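Local structure of uncharacterized protein (Leptospira interrogans serogroup Icterohaemorrhagiae serovar copenhageni, 6ULO) at residues Glu73-Ile87 with Tyr169-Ile182. The protein is of unknown function but carries a DUF7790 domain of the NADP-Rossmann clan, and in full length is probably a membrane protein with a transmembrane helix. Numbering follows the deposited sequence. Where two conformers were deposited one is given.
Sequences EQNLTIAAWAKSDFI and YKMFQTDDEQYSYI
The Phe172 ring is covered on both faces: Leu76 CB lies over one, 3.9 Å from the ring centroid in a CH-pi contact, and Gln173 CG covers the other, while Thr77 OG1 meets the edge. Its chi1 of 87° sets CG between backbone N and carbonyl carbon and turns the ring onto helix 74-82. The Trp81 ring has Thr77 O above one face and uses its edge for a hydrogen bond from NE1 to Lys170 O (2.9 Å), nearly in the indole plane; the Gln178 amide stands 83° to that ring. A water donates to both Thr77 O and Gln178 OE1, joining helix to helix. Tyr181 OH donates a hydrogen bond to Ser84 O (2.6 Å) from above the carbonyl plane, and a second water, at the ring's edge, links the hydroxyl to Asp85 OD1. Ile182 CG1 packs on Ala80 CB (3.8 Å). Asp175 N-caps helix 176-187, and a Schellman motif at Lys83 ends the other helix. Segments 74-82 and 176-182 cross at 103°. Strand 66-69, helix 74-82 and strand 86-91 form a beta-alpha-beta crossover between adjacent parallel strands, consistent with a Rossmann-like fold, and 169-182 packs on its helix.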
ATOM      1  N   GLU A  73       1.058  -6.476   1.453  1.00 10.41           N
ATOM      2  CA  GLU A  73       2.492  -6.509   1.163  1.00 10.15           C
ATOM      3  C   GLU A  73       2.892  -5.812  -0.126  1.00  9.54           C
ATOM      4  O   GLU A  73       4.060  -5.403  -0.255  1.00  9.97           O
ATOM      5  CB  GLU A  73       3.038  -7.958   1.135  1.00 10.30           C
ATOM      6  CG  GLU A  73       3.121  -8.563   2.528  1.00 10.64           C
ATOM      7  CD  GLU A  73       3.342 -10.043   2.380  1.00 11.44           C
ATOM      8  OE1 GLU A  73       2.329 -10.777   2.229  1.00 13.60           O
ATOM      9  OE2 GLU A  73       4.508 -10.474   2.360  1.00 11.79           O
ATOM     10  N   GLN A  74       1.971  -5.655  -1.079  1.00  9.67           N
ATOM     11  CA  GLN A  74       2.348  -4.974  -2.315  1.00  9.51           C
ATOM     12  C   GLN A  74       2.802  -3.544  -2.045  1.00  9.89           C
ATOM     13  O   GLN A  74       3.584  -2.975  -2.813  1.00 10.97           O
ATOM     14  CB  GLN A  74       1.225  -5.015  -3.354  1.00 10.76           C
ATOM     15  CG  GLN A  74       0.035  -4.107  -3.071  1.00 10.90           C
ATOM     16  CD  GLN A  74      -1.049  -4.743  -2.250  1.00 10.39           C
ATOM     17  OE1 GLN A  74      -0.793  -5.426  -1.262  1.00 11.75           O
ATOM     18  NE2 GLN A  74      -2.304  -4.487  -2.616  1.00 11.71           N
ATOM     19  N   ASN A  75       2.326  -2.938  -0.945  1.00  9.40           N
ATOM     20  CA  ASN A  75       2.772  -1.600  -0.568  1.00  9.63           C
ATOM     21  C   ASN A  75       4.245  -1.579  -0.205  1.00 10.81           C
ATOM     22  O   ASN A  75       4.924  -0.576  -0.442  1.00 10.88           O
ATOM     23  CB  ASN A  75       1.952  -1.119   0.617  1.00  9.63           C
ATOM     24  CG  ASN A  75       0.508  -0.874   0.212  1.00  9.43           C
ATOM     25  OD1 ASN A  75       0.215   0.080  -0.510  1.00 10.31           O
ATOM     26  ND2 ASN A  75      -0.397  -1.722   0.672  1.00 11.14           N
ATOM     27  N   LEU A  76       4.726  -2.649   0.427  1.00 10.41           N
ATOM     28  CA  LEU A  76       6.141  -2.724   0.773  1.00  9.96           C
ATOM     29  C   LEU A  76       6.986  -2.855  -0.490  1.00 10.19           C
ATOM     30  O   LEU A  76       8.069  -2.270  -0.591  1.00 11.15           O
ATOM     31  CB  LEU A  76       6.379  -3.866   1.760  1.00  9.39           C
ATOM     32  CG  LEU A  76       5.479  -3.782   2.996  1.00 10.49           C
ATOM     33  CD1 LEU A  76       5.791  -4.939   3.921  1.00 12.26           C
ATOM     34  CD2 LEU A  76       5.615  -2.485   3.773  1.00 11.60           C
ATOM     35  N   THR A  77       6.495  -3.610  -1.488  1.00  9.98           N
ATOM     36  CA  THR A  77       7.190  -3.659  -2.768  1.00 10.41           C
ATOM     37  C   THR A  77       7.345  -2.263  -3.356  1.00 10.13           C
ATOM     38  O   THR A  77       8.458  -1.860  -3.751  1.00 10.87           O
ATOM     39  CB  THR A  77       6.429  -4.567  -3.719  1.00 10.97           C
ATOM     40  OG1 THR A  77       6.484  -5.887  -3.175  1.00 12.05           O
ATOM     41  CG2 THR A  77       7.034  -4.569  -5.126  1.00 12.09           C
ATOM     42  N   ILE A  78       6.241  -1.507  -3.437  1.00 10.52           N
ATOM     43  CA  ILE A  78       6.317  -0.223  -4.120  1.00 10.83           C
ATOM     44  C   ILE A  78       7.148   0.763  -3.302  1.00 10.36           C
ATOM     45  O   ILE A  78       7.950   1.534  -3.850  1.00 11.27           O
ATOM     46  CB  ILE A  78       4.901   0.310  -4.384  1.00 10.77           C
ATOM     47  CG1 ILE A  78       4.086  -0.676  -5.228  1.00 11.49           C
ATOM     48  CG2 ILE A  78       4.949   1.686  -5.004  1.00 12.01           C
ATOM     49  CD1 ILE A  78       2.584  -0.315  -5.349  1.00 11.94           C
ATOM     50  N   ALA A  79       6.972   0.748  -1.966  1.00 10.44           N
ATOM     51  CA  ALA A  79       7.711   1.666  -1.092  1.00 10.77           C
ATOM     52  C   ALA A  79       9.212   1.410  -1.145  1.00 10.47           C
ATOM     53  O   ALA A  79      10.009   2.355  -1.038  1.00 11.50           O
ATOM     54  CB  ALA A  79       7.219   1.547   0.343  1.00 12.26           C
ATOM     55  N   ALA A  80       9.635   0.141  -1.281  1.00 11.55           N
ATOM     56  CA  ALA A  80      11.066  -0.117  -1.399  1.00 11.59           C
ATOM     57  C   ALA A  80      11.615   0.476  -2.693  1.00 11.68           C
ATOM     58  O   ALA A  80      12.709   1.047  -2.711  1.00 13.70           O
ATOM     59  CB  ALA A  80      11.339  -1.624  -1.319  1.00 12.09           C
ATOM     60  N   TRP A  81      10.875   0.322  -3.800  1.00 11.99           N
ATOM     61  CA  TRP A  81      11.303   0.940  -5.058  1.00 12.22           C
ATOM     62  C   TRP A  81      11.390   2.451  -4.913  1.00 12.36           C
ATOM     63  O   TRP A  81      12.312   3.092  -5.443  1.00 13.24           O
ATOM     64  CB  TRP A  81      10.300   0.596  -6.153  1.00 11.85           C
ATOM     65  CG  TRP A  81      10.243  -0.847  -6.545  1.00 11.39           C
ATOM     66  CD1 TRP A  81      11.209  -1.788  -6.340  1.00 12.03           C
ATOM     67  CD2 TRP A  81       9.152  -1.527  -7.168  1.00 12.05           C
ATOM     68  NE1 TRP A  81      10.802  -3.026  -6.831  1.00 12.36           N
ATOM     69  CE2 TRP A  81       9.542  -2.879  -7.349  1.00 11.68           C
ATOM     70  CE3 TRP A  81       7.890  -1.124  -7.617  1.00 11.48           C
ATOM     71  CZ2 TRP A  81       8.714  -3.811  -7.972  1.00 11.94           C
ATOM     72  CZ3 TRP A  81       7.045  -2.059  -8.197  1.00 12.11           C
ATOM     73  CH2 TRP A  81       7.473  -3.371  -8.402  1.00 11.94           C
ATOM     74  N   ALA A  82      10.404   3.046  -4.236  1.00 12.34           N
ATOM     75  CA  ALA A  82      10.366   4.493  -4.066  1.00 12.30           C
ATOM     76  C   ALA A  82      11.370   4.990  -3.040  1.00 13.33           C
ATOM     77  O   ALA A  82      11.658   6.194  -3.016  1.00 13.87           O
ATOM     78  CB  ALA A  82       8.957   4.904  -3.648  1.00 13.09           C
ATOM     79  N   LYS A  83      11.930   4.106  -2.210  1.00 12.27           N
ATOM     80  CA  LYS A  83      12.694   4.540  -1.038  1.00 13.34           C
ATOM     81  C   LYS A  83      11.881   5.535  -0.205  1.00 13.65           C
ATOM     82  O   LYS A  83      12.359   6.605   0.203  1.00 14.13           O
ATOM     83  CB  LYS A  83      14.074   5.085  -1.431  1.00 16.93           C
ATOM     84  CG  LYS A  83      14.907   4.037  -2.143  1.00 19.68           C
ATOM     85  CD  LYS A  83      16.245   4.566  -2.561  1.00 23.28           C
ATOM     86  CE  LYS A  83      17.012   3.495  -3.337  1.00 26.35           C
ATOM     87  NZ  LYS A  83      18.424   3.882  -3.513  1.00 29.47           N
ATOM     88  N   SER A  84      10.647   5.142   0.096  1.00 12.78           N
ATOM     89  CA  SER A  84       9.802   5.967   0.954  1.00 11.74           C
ATOM     90  C   SER A  84      10.424   6.155   2.338  1.00 12.59           C
ATOM     91  O   SER A  84      11.030   5.234   2.892  1.00 12.73           O
ATOM     92  CB  SER A  84       8.436   5.303   1.096  1.00 12.16           C
ATOM     93  OG  SER A  84       7.848   5.030  -0.166  1.00 12.80           O
ATOM     94  N   ASP A  85      10.229   7.341   2.921  1.00 11.88           N
ATOM     95  CA  ASP A  85      10.790   7.610   4.243  1.00 11.93           C
ATOM     96  C   ASP A  85       9.961   6.986   5.363  1.00 11.69           C
ATOM     97  O   ASP A  85      10.507   6.616   6.403  1.00 12.79           O
ATOM     98  CB  ASP A  85      10.827   9.113   4.503  1.00 12.99           C
ATOM     99  CG  ASP A  85      11.667   9.867   3.523  1.00 16.45           C
ATOM    100  OD1 ASP A  85      12.751   9.373   3.181  1.00 18.36           O
ATOM    101  OD2 ASP A  85      11.256  11.006   3.156  1.00 17.59           O
ATOM    102  N   PHE A  86       8.644   6.905   5.184  1.00 11.80           N
ATOM    103  CA  PHE A  86       7.707   6.357   6.156  1.00 11.26           C
ATOM    104  C   PHE A  86       6.572   5.752   5.356  1.00 11.14           C
ATOM    105  O   PHE A  86       6.314   6.186   4.229  1.00 11.28           O
ATOM    106  CB  PHE A  86       7.128   7.444   7.082  1.00 12.24           C
ATOM    107  CG  PHE A  86       8.171   8.255   7.812  1.00 12.66           C
ATOM    108  CD1 PHE A  86       8.688   7.800   9.022  1.00 13.28           C
ATOM    109  CD2 PHE A  86       8.665   9.437   7.289  1.00 13.81           C
ATOM    110  CE1 PHE A  86       9.670   8.502   9.701  1.00 14.22           C
ATOM    111  CE2 PHE A  86       9.648  10.163   7.973  1.00 14.40           C
ATOM    112  CZ  PHE A  86      10.158   9.674   9.177  1.00 14.51           C
ATOM    113  N   ILE A  87       5.929   4.735   5.920  1.00 10.72           N
ATOM    114  CA  ILE A  87       4.863   4.008   5.234  1.00 10.10           C
ATOM    115  C   ILE A  87       3.632   3.942   6.129  1.00 10.23           C
ATOM    116  O   ILE A  87       3.667   3.274   7.173  1.00 11.29           O
ATOM    117  CB  ILE A  87       5.295   2.582   4.858  1.00 10.68           C
ATOM    118  CG1 ILE A  87       6.563   2.579   4.017  1.00 11.03           C
ATOM    119  CG2 ILE A  87       4.139   1.853   4.164  1.00 12.08           C
ATOM    120  CD1 ILE A  87       7.118   1.191   3.749  1.00 11.44           C
ATOM    121  N   TYR A 169      12.985  -8.672 -12.407  1.00 13.11           N
ATOM    122  CA  TYR A 169      13.056  -7.462 -11.610  1.00 12.64           C
ATOM    123  C   TYR A 169      13.257  -7.825 -10.147  1.00 13.10           C
ATOM    124  O   TYR A 169      12.966  -8.938  -9.709  1.00 14.80           O
ATOM    125  CB  TYR A 169      11.805  -6.582 -11.762  1.00 12.85           C
ATOM    126  CG  TYR A 169      10.528  -7.196 -11.234  1.00 11.58           C
ATOM    127  CD1 TYR A 169      10.044  -6.873  -9.953  1.00 12.01           C
ATOM    128  CD2 TYR A 169       9.769  -8.062 -12.039  1.00 12.48           C
ATOM    129  CE1 TYR A 169       8.852  -7.400  -9.492  1.00 12.50           C
ATOM    130  CE2 TYR A 169       8.593  -8.610 -11.581  1.00 12.30           C
ATOM    131  CZ  TYR A 169       8.126  -8.266 -10.300  1.00 12.56           C
ATOM    132  OH  TYR A 169       6.927  -8.774  -9.834  1.00 13.49           O
ATOM    133  N   LYS A 170      13.755  -6.844  -9.392  1.00 13.02           N
ATOM    134  CA  LYS A 170      13.939  -6.965  -7.945  1.00 12.96           C
ATOM    135  C   LYS A 170      12.692  -6.508  -7.213  1.00 11.95           C
ATOM    136  O   LYS A 170      12.076  -5.492  -7.570  1.00 12.47           O
ATOM    137  CB  LYS A 170      15.099  -6.086  -7.518  1.00 14.90           C
ATOM    138  CG  LYS A 170      16.450  -6.525  -8.063  1.00 17.03           C
ATOM    139  CD  LYS A 170      17.493  -5.444  -7.722  1.00 19.04           C
ATOM    140  CE  LYS A 170      18.889  -5.861  -8.140  1.00 21.66           C
ATOM    141  NZ  LYS A 170      19.966  -4.927  -7.704  1.00 23.72           N
ATOM    142  N   MET A 171      12.354  -7.219  -6.130  1.00 11.82           N
ATOM    143  CA  MET A 171      11.326  -6.728  -5.211  1.00 10.99           C
ATOM    144  C   MET A 171      11.716  -7.208  -3.805  1.00 10.71           C
ATOM    145  O   MET A 171      12.652  -8.001  -3.632  1.00 11.70           O
ATOM    146  CB  MET A 171       9.908  -7.128  -5.694  1.00 11.09           C
ATOM    147  CG  MET A 171       9.709  -8.626  -5.952  1.00 11.94           C
ATOM    148  SD  MET A 171       9.318  -9.601  -4.492  1.00 12.18           S
ATOM    149  CE  MET A 171       7.690  -8.979  -4.096  1.00 12.99           C
ATOM    150  N   PHE A 172      11.051  -6.657  -2.777  1.00 11.21           N
ATOM    151  CA  PHE A 172      11.589  -6.788  -1.414  1.00 10.97           C
ATOM    152  C   PHE A 172      11.630  -8.221  -0.908  1.00 10.87           C
ATOM    153  O   PHE A 172      12.345  -8.485   0.071  1.00 11.76           O
ATOM    154  CB  PHE A 172      10.842  -5.870  -0.426  1.00 11.27           C
ATOM    155  CG  PHE A 172       9.593  -6.478   0.195  1.00 11.09           C
ATOM    156  CD1 PHE A 172       9.601  -6.982   1.500  1.00 11.19           C
ATOM    157  CD2 PHE A 172       8.387  -6.492  -0.501  1.00 11.45           C
ATOM    158  CE1 PHE A 172       8.460  -7.518   2.062  1.00 11.33           C
ATOM    159  CE2 PHE A 172       7.244  -7.031   0.060  1.00 11.19           C
ATOM    160  CZ  PHE A 172       7.265  -7.542   1.354  1.00 11.70           C
ATOM    161  N   GLN A 173      10.873  -9.152  -1.516  1.00 10.71           N
ATOM    162  CA  GLN A 173      10.911 -10.543  -1.075  1.00 11.47           C
ATOM    163  C   GLN A 173      11.994 -11.342  -1.767  1.00 12.49           C
ATOM    164  O   GLN A 173      12.316 -12.442  -1.318  1.00 13.73           O
ATOM    165  CB  GLN A 173       9.563 -11.260  -1.264  1.00 11.89           C
ATOM    166  CG  GLN A 173       8.441 -10.588  -0.445  1.00 11.26           C
ATOM    167  CD  GLN A 173       7.050 -10.983  -0.881  1.00 11.58           C
ATOM    168  OE1 GLN A 173       6.885 -11.739  -1.843  1.00 12.20           O
ATOM    169  NE2 GLN A 173       6.036 -10.401  -0.240  1.00 11.68           N
ATOM    170  N   THR A 174      12.578 -10.805  -2.833  1.00 11.61           N
ATOM    171  CA  THR A 174      13.508 -11.551  -3.665  1.00 12.48           C
ATOM    172  C   THR A 174      14.854 -10.861  -3.834  1.00 13.34           C
ATOM    173  O   THR A 174      15.708 -11.396  -4.550  1.00 14.64           O
ATOM    174  CB  THR A 174      12.921 -11.826  -5.068  1.00 13.65           C
ATOM    175  OG1 THR A 174      12.710 -10.577  -5.742  1.00 14.71           O
ATOM    176  CG2 THR A 174      11.625 -12.595  -5.009  1.00 14.23           C
ATOM    177  N   ASP A 175      15.073  -9.712  -3.199  1.00 12.45           N
ATOM    178  CA  ASP A 175      16.316  -8.955  -3.331  1.00 13.00           C
ATOM    179  C   ASP A 175      16.787  -8.520  -1.951  1.00 12.81           C
ATOM    180  O   ASP A 175      16.032  -7.886  -1.200  1.00 13.01           O
ATOM    181  CB  ASP A 175      16.096  -7.720  -4.209  1.00 14.44           C
ATOM    182  CG  ASP A 175      17.360  -6.881  -4.338  1.00 14.99           C
ATOM    183  OD1 ASP A 175      18.293  -7.341  -5.015  1.00 16.57           O
ATOM    184  OD2 ASP A 175      17.435  -5.799  -3.746  1.00 15.70           O
ATOM    185  N   ASP A 176      18.040  -8.853  -1.624  1.00 13.53           N
ATOM    186  CA  ASP A 176      18.544  -8.590  -0.276  1.00 14.06           C
ATOM    187  C   ASP A 176      18.517  -7.100   0.067  1.00 13.10           C
ATOM    188  O   ASP A 176      18.152  -6.732   1.189  1.00 13.45           O
ATOM    189  CB  ASP A 176      19.965  -9.145  -0.121  1.00 14.74           C
ATOM    190  CG  ASP A 176      20.021 -10.662  -0.048  1.00 16.66           C
ATOM    191  OD1 ASP A 176      19.018 -11.309   0.302  1.00 16.38           O
ATOM    192  OD2 ASP A 176      21.117 -11.211  -0.335  1.00 19.33           O
ATOM    193  N   GLU A 177      18.928  -6.228  -0.856  1.00 13.49           N
ATOM    194  CA  GLU A 177      18.983  -4.806  -0.537  0.59 13.58           C
ATOM    195  C   GLU A 177      17.590  -4.231  -0.309  1.00 12.50           C
ATOM    196  O   GLU A 177      17.376  -3.484   0.653  1.00 13.38           O
ATOM    197  CB  GLU A 177      19.710  -4.035  -1.634  0.59 15.92           C
ATOM    198  CG  GLU A 177      19.944  -2.588  -1.280  0.59 18.83           C
ATOM    199  CD  GLU A 177      20.672  -1.829  -2.374  0.59 22.08           C
ATOM    200  OE1 GLU A 177      20.810  -2.383  -3.491  0.59 22.96           O
ATOM    201  OE2 GLU A 177      21.097  -0.681  -2.125  0.59 24.13           O
ATOM    202  N   GLN A 178      16.621  -4.587  -1.158  1.00 12.70           N
ATOM    203  CA  GLN A 178      15.264  -4.072  -0.970  1.00 11.50           C
ATOM    204  C   GLN A 178      14.624  -4.656   0.282  1.00 11.77           C
ATOM    205  O   GLN A 178      13.924  -3.949   1.013  1.00 12.37           O
ATOM    206  CB  GLN A 178      14.415  -4.263  -2.232  1.00 12.02           C
ATOM    207  CG  GLN A 178      14.934  -3.404  -3.376  1.00 13.00           C
ATOM    208  CD  GLN A 178      14.112  -3.499  -4.641  1.00 12.10           C
ATOM    209  OE1 GLN A 178      12.978  -4.003  -4.638  1.00 12.43           O
ATOM    210  NE2 GLN A 178      14.683  -3.001  -5.743  1.00 13.22           N
ATOM    211  N   TYR A 179      14.903  -5.924   0.583  1.00 11.77           N
ATOM    212  CA  TYR A 179      14.435  -6.505   1.837  1.00 11.80           C
ATOM    213  C   TYR A 179      14.986  -5.721   3.024  1.00 11.71           C
ATOM    214  O   TYR A 179      14.246  -5.342   3.949  1.00 12.23           O
ATOM    215  CB  TYR A 179      14.832  -7.987   1.952  1.00 11.66           C
ATOM    216  CG  TYR A 179      14.325  -8.542   3.270  1.00 10.79           C
ATOM    217  CD1 TYR A 179      12.994  -8.908   3.412  1.00 11.07           C
ATOM    218  CD2 TYR A 179      15.152  -8.628   4.383  1.00 11.24           C
ATOM    219  CE1 TYR A 179      12.493  -9.337   4.622  1.00 11.52           C
ATOM    220  CE2 TYR A 179      14.662  -9.073   5.583  1.00 11.32           C
ATOM    221  CZ  TYR A 179      13.331  -9.426   5.702  1.00 11.34           C
ATOM    222  OH  TYR A 179      12.808  -9.840   6.915  1.00 12.04           O
ATOM    223  N   SER A 180      16.304  -5.464   3.010  1.00 12.14           N
ATOM    224  CA  SER A 180      16.930  -4.755   4.119  0.57 12.30           C
ATOM    225  C   SER A 180      16.342  -3.360   4.297  1.00 11.34           C
ATOM    226  O   SER A 180      16.195  -2.883   5.432  1.00 12.64           O
ATOM    227  CB  SER A 180      18.426  -4.661   3.855  0.57 14.06           C
ATOM    228  OG  SER A 180      19.048  -3.995   4.916  0.57 15.60           O
ATOM    229  N   TYR A 181      15.976  -2.691   3.196  1.00 11.55           N
ATOM    230  CA  TYR A 181      15.403  -1.354   3.292  1.00 11.68           C
ATOM    231  C   TYR A 181      14.064  -1.399   4.024  1.00 11.65           C
ATOM    232  O   TYR A 181      13.798  -0.586   4.925  1.00 12.74           O
ATOM    233  CB  TYR A 181      15.222  -0.775   1.877  1.00 13.96           C
ATOM    234  CG  TYR A 181      14.735   0.656   1.904  1.00 15.71           C
ATOM    235  CD1 TYR A 181      15.636   1.716   2.014  1.00 18.24           C
ATOM    236  CD2 TYR A 181      13.386   0.960   1.885  1.00 14.61           C
ATOM    237  CE1 TYR A 181      15.193   3.032   2.085  1.00 19.76           C
ATOM    238  CE2 TYR A 181      12.943   2.274   1.996  1.00 16.03           C
ATOM    239  CZ  TYR A 181      13.851   3.285   2.069  1.00 18.68           C
ATOM    240  OH  TYR A 181      13.443   4.590   2.169  1.00 20.63           O
ATOM    241  N   ILE A 182      13.197  -2.343   3.645  1.00 11.22           N
ATOM    242  CA  ILE A 182      11.904  -2.487   4.311  1.00 11.45           C
ATOM    243  C   ILE A 182      12.083  -2.911   5.762  1.00 10.82           C
ATOM    244  O   ILE A 182      11.410  -2.388   6.669  1.00 11.75           O
ATOM    245  CB  ILE A 182      11.018  -3.473   3.513  1.00 11.61           C
ATOM    246  CG1 ILE A 182      10.613  -2.834   2.171  1.00 12.19           C
ATOM    247  CG2 ILE A 182       9.799  -3.913   4.312  1.00 11.72           C
ATOM    248  CD1 ILE A 182       9.822  -1.524   2.297  1.00 12.74           C
TER
HETATM  249  O   HOH W   1      10.373  -3.996  -3.628  1.00 11.99           O
HETATM  250  O   HOH W   2      14.194   7.226   2.657  1.00 27.25           O